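Local coordinates for G-protein interacting protein 1 (Dictyostelium discoideum, PDB 5Z1N) that probably binds the G-protein beta-gamma complex and sequesters heterotrimeric G protein in the cytosol for chemotaxis, its C-terminal TNFAIP8-like helical region enclosing phospholipid acyl chains, at residues K23-V28 against L135-K140; D77-Y82 against V92-K97; E104-T109 against T128-G133. All blocks are in the same frame, centred on the assembly; numbering follows the deposited sequence. Where two conformers were deposited one is given.

In the fold
All three contacts join helices of a TNFAIP8-like bundle, and two of them line the pocket of one phosphatidylethanolamine: contact 1 meets the end of one palmitoyl chain, contact 3 the end of the other. Contacts 1 and 3 have centres about 15 Å apart and touch where Phe138 CE1 packs 3.2 Å from Leu132 O. Contact 2, about 14 Å from contact 1 between centres, joins it through Leu135 CD1, 3.6 Å from Leu95 CB. Contacts 2 and 3 share helix 92-113 without touching, their centres about 18 Å apart. Both lie, along the chain, within the loop that contact 1 closes between helices 12-28 and 135-144.

Contact 1 of 3, residues K23-V28 against L135-K140; sequences KIIKRV and LDFFTK. With PEF (di-palmitoyl-3-sn-phosphatidylethanolamine), chain B.
Phe137 reaches from helix 135-144 to helix 12-28 and sets its ring against Val28, Ile24 and Ile25. The two short helical segments run almost perpendicular, at 87°, with axes 10.9 Å apart, and the ring of Phe137 spans the space between them. The CG of Phe137 lies anti to the backbone N (chi1 179°), which swings the ring outward from its own helix. Val28 comes at the ring edge, near its plane, with CG2 only 3.3 Å from Phe137 CE1, a tight fit. Ile24 CG2 meets Phe137 CZ at 3.8 Å, and Ile25 CG1 lies 4.0 Å from that same CZ; both approach obliquely. Val28 CG1 also lies 3.9 Å from Lys140 CG, a contact that is less certain because Lys140 was modelled in two conformations; the amine of Lys140 pairs with Asp144.

On the lipid side, Phe137 CE2 packs 3.9 Å from PEF C23, and Phe138 CE1 lies equally far from PEF C24. Were Phe137 replaced by an alanine, Val28, Ile24 and Ile25 would probably lose this aromatic partner, and a gap would be likely to open beside the palmitoyl end. With no hydrogen bond between the segments, cohesion here rests on apolar packing: the same phenylalanine that joins two helices also forms wall for the lipid tail, as expected in a pocket made for hydrocarbon.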
loop_
_atom_site.group_PDB
_atom_site.type_symbol
_atom_site.label_atom_id
_atom_site.label_comp_id
_atom_site.label_asym_id
_atom_site.label_seq_id
_atom_site.Cartn_x
_atom_site.Cartn_y
_atom_site.Cartn_z
ATOM N N LYS A 23 -7.031 1.177 9.956
ATOM C CA LYS A 23 -6.940 1.166 11.414
ATOM C C LYS A 23 -5.532 1.517 11.873
ATOM O O LYS A 23 -5.351 2.304 12.818
ATOM C CB LYS A 23 -7.363 -0.195 11.968
ATOM C CG LYS A 23 -7.331 -0.268 13.490
ATOM C CD LYS A 23 -8.170 -1.421 14.027
ATOM C CE LYS A 23 -7.635 -2.772 13.567
ATOM N NZ LYS A 23 -8.531 -3.897 13.979
ATOM N N ILE A 24 -4.517 0.966 11.199
ATOM C CA ILE A 24 -3.142 1.296 11.577
ATOM C C ILE A 24 -2.869 2.788 11.386
ATOM O O ILE A 24 -2.257 3.441 12.248
ATOM C CB ILE A 24 -2.157 0.418 10.786
ATOM C CG1 ILE A 24 -2.213 -1.017 11.320
ATOM C CG2 ILE A 24 -0.748 0.972 10.880
ATOM C CD1 ILE A 24 -1.542 -2.049 10.431
ATOM N N ILE A 25 -3.339 3.356 10.271
ATOM C CA ILE A 25 -3.144 4.784 10.026
ATOM C C ILE A 25 -3.818 5.609 11.114
ATOM O O ILE A 25 -3.248 6.591 11.608
ATOM C CB ILE A 25 -3.661 5.174 8.630
ATOM C CG1 ILE A 25 -2.856 4.473 7.539
ATOM C CG2 ILE A 25 -3.585 6.686 8.437
ATOM C CD1 ILE A 25 -3.331 4.810 6.149
ATOM N N LYS A 26 -5.045 5.235 11.491
ATOM C CA LYS A 26 -5.710 5.891 12.613
ATOM C C LYS A 26 -4.813 5.898 13.843
ATOM O O LYS A 26 -4.624 6.934 14.489
ATOM C CB LYS A 26 -7.034 5.192 12.934
ATOM C CG LYS A 26 -8.221 5.642 12.101
ATOM C CD LYS A 26 -9.544 5.351 12.805
ATOM C CE LYS A 26 -9.735 3.868 13.046
ATOM N NZ LYS A 26 -11.036 3.589 13.727
ATOM N N ARG A 27 -4.229 4.741 14.165
ATOM C CA ARG A 27 -3.415 4.647 15.372
ATOM C C ARG A 27 -2.155 5.504 15.292
ATOM O O ARG A 27 -1.720 6.050 16.313
ATOM C CB ARG A 27 -3.053 3.187 15.642
ATOM C CG ARG A 27 -4.256 2.297 15.942
ATOM C CD ARG A 27 -4.931 2.661 17.266
ATOM N NE ARG A 27 -5.940 3.710 17.120
ATOM C CZ ARG A 27 -7.224 3.485 16.858
ATOM N NH1 ARG A 27 -8.065 4.502 16.749
ATOM N NH2 ARG A 27 -7.666 2.245 16.701
ATOM N N VAL A 28 -1.555 5.648 14.110
ATOM C CA VAL A 28 -0.295 6.384 14.031
ATOM C C VAL A 28 -0.459 7.879 13.777
ATOM O O VAL A 28 0.470 8.647 14.066
ATOM C CB VAL A 28 0.627 5.804 12.945
ATOM C CG1 VAL A 28 0.975 4.358 13.261
ATOM C CG2 VAL A 28 -0.027 5.934 11.593
ATOM N N LEU A 135 9.266 5.473 5.545
ATOM C CA LEU A 135 10.046 4.802 6.577
ATOM C C LEU A 135 9.659 5.280 7.973
ATOM O O LEU A 135 9.718 4.502 8.933
ATOM C CB LEU A 135 11.538 5.023 6.326
ATOM C CG LEU A 135 12.520 4.302 7.250
ATOM C CD1 LEU A 135 12.218 2.813 7.306
ATOM C CD2 LEU A 135 13.946 4.541 6.779
ATOM N N ASP A 136 9.256 6.547 8.112
ATOM C CA ASP A 136 8.788 7.031 9.411
ATOM C C ASP A 136 7.518 6.309 9.839
ATOM O O ASP A 136 7.358 5.951 11.016
ATOM C CB ASP A 136 8.542 8.537 9.359
ATOM C CG ASP A 136 9.788 9.321 9.003
ATOM O OD1 ASP A 136 10.892 8.906 9.401
ATOM O OD2 ASP A 136 9.656 10.358 8.328
ATOM N N PHE A 137 6.597 6.099 8.894
ATOM C CA PHE A 137 5.386 5.331 9.167
ATOM C C PHE A 137 5.736 3.925 9.638
ATOM O O PHE A 137 5.201 3.441 10.644
ATOM C CB PHE A 137 4.520 5.301 7.901
ATOM C CG PHE A 137 3.239 4.520 8.034
ATOM C CD1 PHE A 137 2.452 4.616 9.171
ATOM C CD2 PHE A 137 2.801 3.714 6.996
ATOM C CE1 PHE A 137 1.270 3.901 9.274
ATOM C CE2 PHE A 137 1.620 3.004 7.093
ATOM C CZ PHE A 137 0.852 3.099 8.234
ATOM N N PHE A 138 6.671 3.273 8.946
ATOM C CA PHE A 138 7.039 1.908 9.303
ATOM C C PHE A 138 7.673 1.850 10.690
ATOM O O PHE A 138 7.299 1.009 11.514
ATOM C CB PHE A 138 7.981 1.321 8.246
ATOM C CG PHE A 138 7.353 1.167 6.882
ATOM C CD1 PHE A 138 5.974 1.147 6.730
ATOM C CD2 PHE A 138 8.150 1.043 5.750
ATOM C CE1 PHE A 138 5.400 1.007 5.474
ATOM C CE2 PHE A 138 7.583 0.904 4.494
ATOM C CZ PHE A 138 6.206 0.883 4.355
ATOM N N THR A 139 8.630 2.741 10.977
ATOM C CA THR A 139 9.293 2.695 12.281
ATOM C C THR A 139 8.303 2.964 13.410
ATOM O O THR A 139 8.311 2.266 14.438
ATOM C CB THR A 139 10.460 3.685 12.335
ATOM O OG1 THR A 139 9.982 5.015 12.109
ATOM C CG2 THR A 139 11.509 3.339 11.288
ATOM N N LYS A 140 7.431 3.962 13.231
ATOM C CA LYS A 140 6.391 4.208 14.226
ATOM C C LYS A 140 5.526 2.970 14.431
ATOM O O LYS A 140 5.215 2.601 15.565
ATOM C CB LYS A 140 5.532 5.400 13.808
ATOM C CG LYS A 140 4.350 5.676 14.731
ATOM C CD LYS A 140 4.736 6.605 15.874
ATOM C CE LYS A 140 3.588 6.782 16.863
ATOM N NZ LYS A 140 4.046 7.467 18.104
HETATM C C2 PEF B . -8.587 -6.816 -5.621
HETATM C C1 PEF B . -8.348 -7.139 -7.091
HETATM N N PEF B . -6.574 -12.271 -9.489
HETATM C C3 PEF B . -8.756 -8.078 -4.791
HETATM C C4 PEF B . -6.830 -9.874 -9.706
HETATM C C5 PEF B . -6.446 -11.166 -10.415
HETATM C C10 PEF B . -7.779 -5.044 -4.239
HETATM C C11 PEF B . -6.711 -4.052 -3.853
HETATM C C12 PEF B . -6.569 -3.923 -2.340
HETATM C C13 PEF B . -5.277 -3.167 -2.051
HETATM C C14 PEF B . -5.083 -2.824 -0.578
HETATM C C15 PEF B . -3.632 -2.405 -0.358
HETATM C C16 PEF B . -3.378 -1.930 1.065
HETATM C C17 PEF B . -1.886 -1.892 1.383
HETATM C C18 PEF B . -1.075 -1.240 0.268
HETATM C C19 PEF B . 0.073 -0.407 0.830
HETATM C C20 PEF B . 0.912 -1.184 1.841
HETATM C C21 PEF B . 1.078 -0.382 3.126
HETATM C C22 PEF B . 1.801 -1.188 4.199
HETATM C C23 PEF B . 1.624 -0.552 5.575
HETATM C C24 PEF B . 2.449 -1.289 6.622
HETATM C C25 PEF B . 2.150 -0.783 8.015
HETATM C C30 PEF B . -6.765 -8.433 -3.366
HETATM C C31 PEF B . -5.405 -9.046 -3.131
HETATM C C32 PEF B . -4.321 -7.992 -3.321
HETATM C C33 PEF B . -4.175 -7.601 -4.786
HETATM C C34 PEF B . -3.649 -6.176 -4.913
HETATM C C35 PEF B . -3.303 -5.840 -6.361
HETATM C C36 PEF B . -3.355 -4.337 -6.608
HETATM C C37 PEF B . -2.587 -3.938 -7.864
HETATM C C38 PEF B . -2.811 -2.464 -8.193
HETATM C C39 PEF B . -1.490 -1.720 -8.355
HETATM C C40 PEF B . -1.702 -0.255 -8.726
HETATM C C41 PEF B . -2.494 0.497 -7.662
HETATM C C42 PEF B . -1.758 0.551 -6.326
HETATM C C43 PEF B . -2.481 1.472 -5.350
HETATM C C44 PEF B . -1.786 1.511 -3.995
HETATM C C45 PEF B . -2.382 2.593 -3.119
HETATM O O4 PEF B . -8.917 -4.955 -3.814
HETATM O O5 PEF B . -7.287 -7.725 -2.520
HETATM O O2 PEF B . -7.439 -6.129 -5.141
HETATM O O3 PEF B . -7.466 -8.657 -4.616
HETATM O O1P PEF B . -10.491 -9.324 -9.255
HETATM O O2P PEF B . -8.472 -7.743 -9.840
HETATM O O3P PEF B . -8.987 -8.361 -7.435
HETATM O O4P PEF B . -8.066 -10.044 -9.013
HETATM P P PEF B . -9.093 -8.812 -8.978
#

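Contact 2 of 3, residues D77-Y82 against V92-K97; sequences DRAFRY and VVILEK
Ala79 O is gripped by two donors near the end of helix 59-81: Tyr82 N, at 2.9 Å, and the indole NE1 of Trp142 from helix 135-144. The methyl group of Ala79 meanwhile faces helix 92-113, where Ile94 and Leu95 receive it. Its CB touches Leu95 CD2 at 3.5 Å and Ile94 CG2 at 3.7 Å, so one small side chain sits against two larger ones. The small side chain is consistent with the spacing: the segments run roughly antiparallel at 156°, with axes 9.0 Å apart.

Ile94 carries most of its own side of the contact, and its two branches do different work. CG2, anti to the backbone N, lies over the backbone of helix 59-81 and also meets Arg78 CB at 3.9 Å. The other branch extends past CG1 (chi2 176°) and brings CD1 to within 4.0 Å of Tyr82 CE2, the two side chains crossing at about a right angle. The tyrosine ring has Arg81 CD over the centre of one face, 3.3 Å above its plane, so the aliphatic part of that arginine packs on it.

Further along, Arg78 NH1 and Lys97 NZ, both positive and both on exposed residues, stand 5.6 Å apart and would probably repel each other mildly. Leu95 also packs on Phe138 and Trp142 of helix 135-144. The antiparallel pair is thus joined by apolar packing, mostly of aliphatic groups, with no hydrogen bond between the segments, while a hydrogen bond from Trp142 to Ala79 O ties it to the helix that carries Phe138 of the lipid pocket.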
loop_
_atom_site.group_PDB
_atom_site.type_symbol
_atom_site.label_atom_id
_atom_site.label_comp_id
_atom_site.label_asym_id
_atom_site.label_seq_id
_atom_site.Cartn_x
_atom_site.Cartn_y
_atom_site.Cartn_z
ATOM N N ASP A 77 7.116 -8.249 5.181
ATOM C CA ASP A 77 7.017 -9.576 5.776
ATOM C C ASP A 77 8.297 -9.915 6.523
ATOM O O ASP A 77 8.257 -10.328 7.690
ATOM C CB ASP A 77 6.713 -10.619 4.705
ATOM C CG ASP A 77 6.417 -11.983 5.294
ATOM O OD1 ASP A 77 7.052 -12.965 4.858
ATOM O OD2 ASP A 77 5.560 -12.071 6.201
ATOM N N ARG A 78 9.451 -9.670 5.889
ATOM C CA ARG A 78 10.718 -9.946 6.554
ATOM C C ARG A 78 10.802 -9.184 7.865
ATOM O O ARG A 78 11.091 -9.764 8.921
ATOM C CB ARG A 78 11.890 -9.577 5.642
ATOM C CG ARG A 78 11.983 -10.411 4.377
ATOM C CD ARG A 78 13.249 -10.084 3.613
ATOM N NE ARG A 78 13.375 -10.863 2.386
ATOM C CZ ARG A 78 14.298 -10.640 1.458
ATOM N NH1 ARG A 78 15.177 -9.658 1.617
ATOM N NH2 ARG A 78 14.342 -11.396 0.369
ATOM N N ALA A 79 10.487 -7.885 7.827
ATOM C CA ALA A 79 10.584 -7.100 9.045
ATOM C C ALA A 79 9.556 -7.563 10.060
ATOM O O ALA A 79 9.831 -7.569 11.267
ATOM C CB ALA A 79 10.411 -5.615 8.738
ATOM N N PHE A 80 8.387 -7.996 9.587
ATOM C CA PHE A 80 7.378 -8.440 10.529
ATOM C C PHE A 80 7.809 -9.702 11.254
ATOM O O PHE A 80 7.287 -9.981 12.338
ATOM C CB PHE A 80 6.040 -8.665 9.833
ATOM C CG PHE A 80 4.926 -8.988 10.784
ATOM C CD1 PHE A 80 4.445 -8.024 11.654
ATOM C CD2 PHE A 80 4.379 -10.262 10.832
ATOM C CE1 PHE A 80 3.429 -8.320 12.547
ATOM C CE2 PHE A 80 3.361 -10.562 11.721
ATOM C CZ PHE A 80 2.886 -9.591 12.578
ATOM N N ARG A 81 8.767 -10.455 10.701
ATOM C CA ARG A 81 9.270 -11.614 11.436
ATOM C C ARG A 81 9.887 -11.190 12.763
ATOM O O ARG A 81 9.877 -11.963 13.729
ATOM C CB ARG A 81 10.280 -12.386 10.583
ATOM C CG ARG A 81 10.907 -13.600 11.278
ATOM C CD ARG A 81 12.267 -13.250 11.864
ATOM N NE ARG A 81 12.924 -14.379 12.519
ATOM C CZ ARG A 81 12.763 -14.689 13.801
ATOM N NH1 ARG A 81 13.404 -15.728 14.317
ATOM N NH2 ARG A 81 11.955 -13.967 14.565
ATOM N N TYR A 82 10.404 -9.964 12.838
ATOM C CA TYR A 82 11.027 -9.451 14.049
ATOM C C TYR A 82 10.122 -8.508 14.825
ATOM O O TYR A 82 10.558 -7.942 15.832
ATOM C CB TYR A 82 12.345 -8.747 13.706
ATOM C CG TYR A 82 13.294 -9.624 12.926
ATOM C CD1 TYR A 82 14.091 -10.563 13.571
ATOM C CD2 TYR A 82 13.374 -9.534 11.540
ATOM C CE1 TYR A 82 14.958 -11.379 12.855
ATOM C CE2 TYR A 82 14.235 -10.342 10.819
ATOM C CZ TYR A 82 15.022 -11.263 11.479
ATOM O OH TYR A 82 15.870 -12.068 10.756
ATOM N N VAL A 92 15.825 -1.065 10.459
ATOM C CA VAL A 92 15.745 -0.058 9.403
ATOM C C VAL A 92 16.260 -0.622 8.084
ATOM O O VAL A 92 15.661 -0.398 7.024
ATOM C CB VAL A 92 16.492 1.228 9.816
ATOM C CG1 VAL A 92 15.767 1.908 10.961
ATOM C CG2 VAL A 92 17.933 0.931 10.204
ATOM N N VAL A 93 17.334 -1.420 8.138
ATOM C CA VAL A 93 17.919 -1.977 6.922
ATOM C C VAL A 93 16.887 -2.775 6.134
ATOM O O VAL A 93 16.912 -2.780 4.897
ATOM C CB VAL A 93 19.161 -2.826 7.263
ATOM C CG1 VAL A 93 18.788 -4.003 8.157
ATOM C CG2 VAL A 93 19.850 -3.304 5.990
ATOM N N ILE A 94 15.954 -3.438 6.821
ATOM C CA ILE A 94 14.868 -4.111 6.114
ATOM C C ILE A 94 13.790 -3.112 5.721
ATOM O O ILE A 94 13.346 -3.068 4.566
ATOM C CB ILE A 94 14.278 -5.247 6.970
ATOM C CG1 ILE A 94 15.354 -6.260 7.365
ATOM C CG2 ILE A 94 13.146 -5.932 6.218
ATOM C CD1 ILE A 94 14.847 -7.357 8.292
ATOM N N LEU A 95 13.362 -2.285 6.677
ATOM C CA LEU A 95 12.220 -1.414 6.430
ATOM C C LEU A 95 12.534 -0.415 5.327
ATOM O O LEU A 95 11.682 -0.125 4.474
ATOM C CB LEU A 95 11.816 -0.702 7.722
ATOM C CG LEU A 95 11.156 -1.585 8.789
ATOM C CD1 LEU A 95 10.911 -0.799 10.070
ATOM C CD2 LEU A 95 9.849 -2.166 8.265
ATOM N N GLU A 96 13.767 0.096 5.312
ATOM C CA GLU A 96 14.183 0.991 4.242
ATOM C C GLU A 96 13.944 0.359 2.882
ATOM O O GLU A 96 13.396 1.003 1.979
ATOM C CB GLU A 96 15.656 1.364 4.407
ATOM C CG GLU A 96 16.114 2.473 3.485
ATOM C CD GLU A 96 17.370 3.155 3.980
ATOM O OE1 GLU A 96 18.066 2.567 4.838
ATOM O OE2 GLU A 96 17.657 4.280 3.515
ATOM N N LYS A 97 14.313 -0.917 2.724
ATOM C CA LYS A 97 14.102 -1.568 1.438
ATOM C C LYS A 97 12.623 -1.582 1.085
ATOM O O LYS A 97 12.247 -1.231 -0.042
ATOM C CB LYS A 97 14.684 -2.981 1.456
ATOM C CG LYS A 97 16.204 -2.982 1.426
ATOM C CD LYS A 97 16.778 -4.368 1.206
ATOM C CE LYS A 97 18.292 -4.302 1.038
ATOM N NZ LYS A 97 18.851 -5.599 0.568
#

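Contact 3 of 3, residues E104-T109 against T128-G133; sequences EAEQET and TFAFLG. With PEF (di-palmitoyl-3-sn-phosphatidylethanolamine), chain B.
Phe129 lays one face of its ring on the backbone of helix 92-113 at Glu106. Glu106 CA stands 3.9 Å from the ring centroid and 16° off its normal, a CH-pi contact over the face. The neighbouring residues of that helix close in round it: Ala105 CB meets Phe129 CE1 at 3.8 Å, and Thr109 OG1 approaches Phe129 CZ obliquely at 3.6 Å. Nearer the ring's root, Glu106 CB packs on Phe129 CB at 3.5 Å, the two side chains sliding past each other in opposite directions. The lipid also reaches the outer end of the ring: Phe129 CZ is 3.5 Å from PEF C44, which approaches obliquely and is the carbon next to the end of the second palmitoyl chain.

Behind this first layer, polar bonds hold Thr109 and Glu106. Thr109 OG1 lies anti to its own carbonyl carbon, beside the backbone N, and from there donates to Ala105 O at 3.0 Å. It sits 51° out of that carbonyl plane, and Thr109 N binds the same oxygen. With its hydroxyl so engaged, the threonine can lie next to an aromatic ring in a buried place. Glu106 extends its chain beyond CG alongside Phe129 CB, and its OE1 forms a salt bridge with Lys103. A water is placed to bridge Glu106 OE1, at 2.9 Å, with Phe129 O, though the latter bond is weak.

The two short segments run nearly antiparallel, at 169°. The arrangement sorts its chemistry: the carboxylate is met by lysine and water, while the phenylalanine carries an apolar surface from the helix backbone to the buried acyl chain.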
loop_
_atom_site.group_PDB
_atom_site.type_symbol
_atom_site.label_atom_id
_atom_site.label_comp_id
_atom_site.label_asym_id
_atom_site.label_seq_id
_atom_site.Cartn_x
_atom_site.Cartn_y
_atom_site.Cartn_z
ATOM N N GLU A 104 9.416 2.890 -5.756
ATOM C CA GLU A 104 9.385 2.422 -7.135
ATOM C C GLU A 104 7.944 2.248 -7.596
ATOM O O GLU A 104 7.541 2.796 -8.632
ATOM C CB GLU A 104 10.182 1.124 -7.264
ATOM C CG GLU A 104 9.976 0.366 -8.564
ATOM C CD GLU A 104 10.588 1.048 -9.774
ATOM O OE1 GLU A 104 11.290 2.069 -9.611
ATOM O OE2 GLU A 104 10.365 0.552 -10.897
ATOM N N ALA A 105 7.128 1.566 -6.785
ATOM C CA ALA A 105 5.723 1.411 -7.138
ATOM C C ALA A 105 5.084 2.770 -7.373
ATOM O O ALA A 105 4.417 2.987 -8.395
ATOM C CB ALA A 105 4.979 0.642 -6.045
ATOM N N GLU A 106 5.351 3.722 -6.471
ATOM C CA GLU A 106 4.819 5.068 -6.626
ATOM C C GLU A 106 5.119 5.592 -8.021
ATOM O O GLU A 106 4.209 5.890 -8.805
ATOM C CB GLU A 106 5.407 5.998 -5.561
ATOM C CG GLU A 106 4.944 7.450 -5.688
ATOM C CD GLU A 106 5.627 8.377 -4.701
ATOM O OE1 GLU A 106 6.062 7.899 -3.632
ATOM O OE2 GLU A 106 5.733 9.584 -4.997
ATOM N N GLN A 107 6.408 5.616 -8.374
ATOM C CA GLN A 107 6.796 6.187 -9.653
ATOM C C GLN A 107 6.079 5.480 -10.790
ATOM O O GLN A 107 5.483 6.129 -11.663
ATOM C CB GLN A 107 8.313 6.109 -9.810
ATOM C CG GLN A 107 9.048 6.980 -8.798
ATOM C CD GLN A 107 10.543 6.741 -8.780
ATOM O OE1 GLN A 107 11.023 5.696 -9.222
ATOM N NE2 GLN A 107 11.288 7.708 -8.262
ATOM N N GLU A 108 6.024 4.149 -10.737
ATOM C CA GLU A 108 5.437 3.452 -11.867
ATOM C C GLU A 108 3.937 3.674 -11.911
ATOM O O GLU A 108 3.372 3.849 -13.000
ATOM C CB GLU A 108 5.794 1.970 -11.822
ATOM C CG GLU A 108 7.264 1.717 -12.122
ATOM C CD GLU A 108 7.751 2.476 -13.349
ATOM O OE1 GLU A 108 7.038 2.489 -14.376
ATOM O OE2 GLU A 108 8.850 3.070 -13.284
ATOM N N THR A 109 3.290 3.762 -10.746
ATOM C CA THR A 109 1.868 4.067 -10.763
ATOM C C THR A 109 1.640 5.435 -11.387
ATOM O O THR A 109 0.742 5.601 -12.224
ATOM C CB THR A 109 1.282 3.992 -9.353
ATOM O OG1 THR A 109 1.455 2.665 -8.843
ATOM C CG2 THR A 109 -0.211 4.309 -9.376
ATOM N N THR A 128 -0.135 9.835 -1.410
ATOM C CA THR A 128 -0.623 8.589 -0.836
ATOM C C THR A 128 0.509 7.583 -0.677
ATOM O O THR A 128 0.722 7.039 0.414
ATOM C CB THR A 128 -1.742 8.023 -1.706
ATOM O OG1 THR A 128 -2.799 8.985 -1.787
ATOM C CG2 THR A 128 -2.283 6.732 -1.117
ATOM N N PHE A 129 1.260 7.336 -1.755
ATOM C CA PHE A 129 2.377 6.400 -1.668
ATOM C C PHE A 129 3.458 6.899 -0.722
ATOM O O PHE A 129 4.122 6.097 -0.056
ATOM C CB PHE A 129 2.980 6.159 -3.052
ATOM C CG PHE A 129 2.355 5.021 -3.807
ATOM C CD1 PHE A 129 2.838 3.731 -3.666
ATOM C CD2 PHE A 129 1.305 5.245 -4.680
ATOM C CE1 PHE A 129 2.271 2.683 -4.369
ATOM C CE2 PHE A 129 0.733 4.202 -5.384
ATOM C CZ PHE A 129 1.218 2.921 -5.231
ATOM N N ALA A 130 3.660 8.215 -0.656
ATOM C CA ALA A 130 4.689 8.758 0.219
ATOM C C ALA A 130 4.332 8.538 1.680
ATOM O O ALA A 130 5.212 8.277 2.507
ATOM C CB ALA A 130 4.898 10.244 -0.064
ATOM N N PHE A 131 3.047 8.636 2.020
ATOM C CA PHE A 131 2.644 8.334 3.388
ATOM C C PHE A 131 2.703 6.836 3.657
ATOM O O PHE A 131 3.338 6.393 4.621
ATOM C CB PHE A 131 1.242 8.870 3.661
ATOM C CG PHE A 131 0.801 8.694 5.084
ATOM C CD1 PHE A 131 0.123 7.553 5.478
ATOM C CD2 PHE A 131 1.075 9.667 6.028
ATOM C CE1 PHE A 131 -0.277 7.389 6.789
ATOM C CE2 PHE A 131 0.675 9.510 7.338
ATOM C CZ PHE A 131 -0.003 8.371 7.718
ATOM N N LEU A 132 2.046 6.038 2.809
ATOM C CA LEU A 132 1.944 4.601 3.059
ATOM C C LEU A 132 3.293 3.906 2.970
ATOM O O LEU A 132 3.496 2.867 3.610
ATOM C CB LEU A 132 0.974 3.957 2.070
ATOM C CG LEU A 132 -0.494 4.356 2.137
ATOM C CD1 LEU A 132 -1.197 3.847 0.896
ATOM C CD2 LEU A 132 -1.144 3.810 3.396
ATOM N N GLY A 133 4.212 4.438 2.172
ATOM C CA GLY A 133 5.536 3.875 2.036
ATOM C C GLY A 133 6.602 4.579 2.842
ATOM O O GLY A 133 7.791 4.320 2.626
HETATM C C2 PEF B . -8.587 -6.816 -5.621
HETATM C C1 PEF B . -8.348 -7.139 -7.091
HETATM N N PEF B . -6.574 -12.271 -9.489
HETATM C C3 PEF B . -8.756 -8.078 -4.791
HETATM C C4 PEF B . -6.830 -9.874 -9.706
HETATM C C5 PEF B . -6.446 -11.166 -10.415
HETATM C C10 PEF B . -7.779 -5.044 -4.239
HETATM C C11 PEF B . -6.711 -4.052 -3.853
HETATM C C12 PEF B . -6.569 -3.923 -2.340
HETATM C C13 PEF B . -5.277 -3.167 -2.051
HETATM C C14 PEF B . -5.083 -2.824 -0.578
HETATM C C15 PEF B . -3.632 -2.405 -0.358
HETATM C C16 PEF B . -3.378 -1.930 1.065
HETATM C C17 PEF B . -1.886 -1.892 1.383
HETATM C C18 PEF B . -1.075 -1.240 0.268
HETATM C C19 PEF B . 0.073 -0.407 0.830
HETATM C C20 PEF B . 0.912 -1.184 1.841
HETATM C C21 PEF B . 1.078 -0.382 3.126
HETATM C C22 PEF B . 1.801 -1.188 4.199
HETATM C C23 PEF B . 1.624 -0.552 5.575
HETATM C C24 PEF B . 2.449 -1.289 6.622
HETATM C C25 PEF B . 2.150 -0.783 8.015
HETATM C C30 PEF B . -6.765 -8.433 -3.366
HETATM C C31 PEF B . -5.405 -9.046 -3.131
HETATM C C32 PEF B . -4.321 -7.992 -3.321
HETATM C C33 PEF B . -4.175 -7.601 -4.786
HETATM C C34 PEF B . -3.649 -6.176 -4.913
HETATM C C35 PEF B . -3.303 -5.840 -6.361
HETATM C C36 PEF B . -3.355 -4.337 -6.608
HETATM C C37 PEF B . -2.587 -3.938 -7.864
HETATM C C38 PEF B . -2.811 -2.464 -8.193
HETATM C C39 PEF B . -1.490 -1.720 -8.355
HETATM C C40 PEF B . -1.702 -0.255 -8.726
HETATM C C41 PEF B . -2.494 0.497 -7.662
HETATM C C42 PEF B . -1.758 0.551 -6.326
HETATM C C43 PEF B . -2.481 1.472 -5.350
HETATM C C44 PEF B . -1.786 1.511 -3.995
HETATM C C45 PEF B . -2.382 2.593 -3.119
HETATM O O4 PEF B . -8.917 -4.955 -3.814
HETATM O O5 PEF B . -7.287 -7.725 -2.520
HETATM O O2 PEF B . -7.439 -6.129 -5.141
HETATM O O3 PEF B . -7.466 -8.657 -4.616
HETATM O O1P PEF B . -10.491 -9.324 -9.255
HETATM O O2P PEF B . -8.472 -7.743 -9.840
HETATM O O3P PEF B . -8.987 -8.361 -7.435
HETATM O O4P PEF B . -8.066 -10.044 -9.013
HETATM P P PEF B . -9.093 -8.812 -8.978
HETATM O O HOH W 1 6.381 5.822 -1.622
#